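PDB 6NYR: Crov588, which is of unknown function but folds as a circular leucine-rich-repeat solenoid built largely of FNIP repeats. Local coordinates for residues Gln242-Glu246 and Asn247-Asn251. Sequence-based numbering, arbitrary orientation.
Sequences QQITE and NVLPN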
loop_
_atom_site.group_PDB
_atom_site.type_symbol
_atom_site.label_atom_id
_atom_site.label_comp_id
_atom_site.label_asym_id
_atom_site.label_seq_id
_atom_site.Cartn_x
_atom_site.Cartn_y
_atom_site.Cartn_z
ATOM N N GLN A 242 18.872 -25.568 13.239
ATOM C CA GLN A 242 19.099 -26.960 13.598
ATOM C C GLN A 242 18.830 -27.850 12.393
ATOM O O GLN A 242 18.016 -27.517 11.528
ATOM C CB GLN A 242 18.199 -27.404 14.759
ATOM C CG GLN A 242 18.455 -26.660 16.047
ATOM C CD GLN A 242 19.838 -26.930 16.595
ATOM O OE1 GLN A 242 20.290 -28.077 16.635
ATOM N NE2 GLN A 242 20.528 -25.871 17.000
ATOM N N GLN A 243 19.518 -28.988 12.341
ATOM C CA GLN A 243 19.284 -29.932 11.258
ATOM C C GLN A 243 17.900 -30.561 11.349
ATOM O O GLN A 243 17.417 -30.903 12.432
ATOM C CB GLN A 243 20.340 -31.035 11.231
ATOM C CG GLN A 243 21.524 -30.695 10.357
ATOM C CD GLN A 243 22.208 -31.936 9.807
ATOM O OE1 GLN A 243 21.878 -33.061 10.184
ATOM N NE2 GLN A 243 23.123 -31.736 8.865
ATOM N N ILE A 244 17.278 -30.723 10.187
ATOM C CA ILE A 244 15.979 -31.365 10.045
ATOM C C ILE A 244 16.214 -32.679 9.318
ATOM O O ILE A 244 16.564 -32.693 8.131
ATOM C CB ILE A 244 14.985 -30.480 9.285
ATOM C CG1 ILE A 244 14.857 -29.137 9.997
ATOM C CG2 ILE A 244 13.635 -31.173 9.189
ATOM C CD1 ILE A 244 13.934 -28.160 9.309
ATOM N N THR A 245 16.022 -33.784 10.031
ATOM C CA THR A 245 16.293 -35.107 9.493
ATOM C C THR A 245 15.005 -35.707 8.924
ATOM O O THR A 245 13.993 -35.026 8.759
ATOM C CB THR A 245 16.908 -35.985 10.577
ATOM O OG1 THR A 245 15.980 -36.120 11.664
ATOM C CG2 THR A 245 18.200 -35.366 11.095
ATOM N N GLU A 246 15.045 -36.989 8.580
ATOM C CA GLU A 246 13.901 -37.663 7.987
ATOM C C GLU A 246 12.746 -37.758 8.975
ATOM O O GLU A 246 12.949 -37.913 10.182
ATOM C CB GLU A 246 14.320 -39.058 7.525
ATOM C CG GLU A 246 13.530 -39.628 6.363
ATOM C CD GLU A 246 14.170 -40.887 5.793
ATOM O OE1 GLU A 246 15.404 -41.038 5.917
ATOM O OE2 GLU A 246 13.436 -41.725 5.229
ATOM N N ASN A 247 11.527 -37.640 8.449
ATOM C CA ASN A 247 10.306 -37.968 9.178
ATOM C C ASN A 247 10.052 -37.050 10.371
ATOM O O ASN A 247 9.423 -37.463 11.349
ATOM C CB ASN A 247 10.319 -39.429 9.656
ATOM C CG ASN A 247 10.110 -40.421 8.524
ATOM O OD1 ASN A 247 11.057 -41.047 8.046
ATOM N ND2 ASN A 247 8.863 -40.571 8.095
ATOM N N VAL A 248 10.501 -35.798 10.324
ATOM C CA VAL A 248 10.175 -34.815 11.350
ATOM C C VAL A 248 9.174 -33.784 10.825
ATOM O O VAL A 248 8.314 -33.314 11.565
ATOM C CB VAL A 248 11.445 -34.135 11.910
ATOM C CG1 VAL A 248 12.542 -34.082 10.885
ATOM C CG2 VAL A 248 11.108 -32.733 12.410
ATOM N N LEU A 249 9.282 -33.408 9.554
ATOM C CA LEU A 249 8.263 -32.532 8.969
ATOM C C LEU A 249 7.050 -33.363 8.570
ATOM O O LEU A 249 7.203 -34.370 7.872
ATOM C CB LEU A 249 8.812 -31.795 7.752
ATOM C CG LEU A 249 10.013 -30.879 7.990
ATOM C CD1 LEU A 249 10.511 -30.284 6.682
ATOM C CD2 LEU A 249 9.651 -29.779 8.977
ATOM N N PRO A 250 5.843 -32.993 8.998
ATOM C CA PRO A 250 4.676 -33.829 8.688
ATOM C C PRO A 250 4.333 -33.793 7.207
ATOM O O PRO A 250 4.668 -32.860 6.473
ATOM C CB PRO A 250 3.555 -33.221 9.539
ATOM C CG PRO A 250 3.955 -31.790 9.709
ATOM C CD PRO A 250 5.471 -31.776 9.748
ATOM N N ASN A 251 3.639 -34.843 6.778
ATOM C CA ASN A 251 3.275 -35.070 5.386
ATOM C C ASN A 251 2.098 -34.227 4.926
ATOM O O ASN A 251 1.602 -34.436 3.814
ATOM C CB ASN A 251 2.976 -36.558 5.205
ATOM C CG ASN A 251 4.237 -37.407 5.179
ATOM O OD1 ASN A 251 5.254 -37.015 4.602
ATOM N ND2 ASN A 251 4.187 -38.561 5.837
#
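A type II beta turn from T245 to V248, on the convex outer side of one FNIP repeat of the leucine-rich-repeat ring, illustrates how a solenoid reverses its chain between successive strands, here 233-235 and 255-257. N247, at the third position of the turn, has the left-handed backbone conformation (phi 65°) that such a turn calls for, and the chain doubles back so that apolar side chains face inward while polar ones stay outside. On the inner side I244 meets both V248 and L249 through one methyl branch. With chi1 at -57°, I244 CG2 lies anti to the backbone N and reaches L249 CG at 3.8 Å. The same I244 CG2 comes to 3.5 Å from V248 CG1, though the placement of that valine methyl is doubtful; in both pairs the side chains run roughly at right angles. The hydrophobic cluster continues into the neighbouring coils, where I244 touches V270 and V248 touches I222. On the outer face of the turn, its two central residues, the exposed E246 and N247, lie side by side and point the same way. The glutamate chain is extended, and its carboxylate plane is tilted only 19° from the amide plane of N247. Their nearest side-chain approach is aliphatic carbon to amide oxygen, E246 CG to N247 OD1 at 3.3 Å.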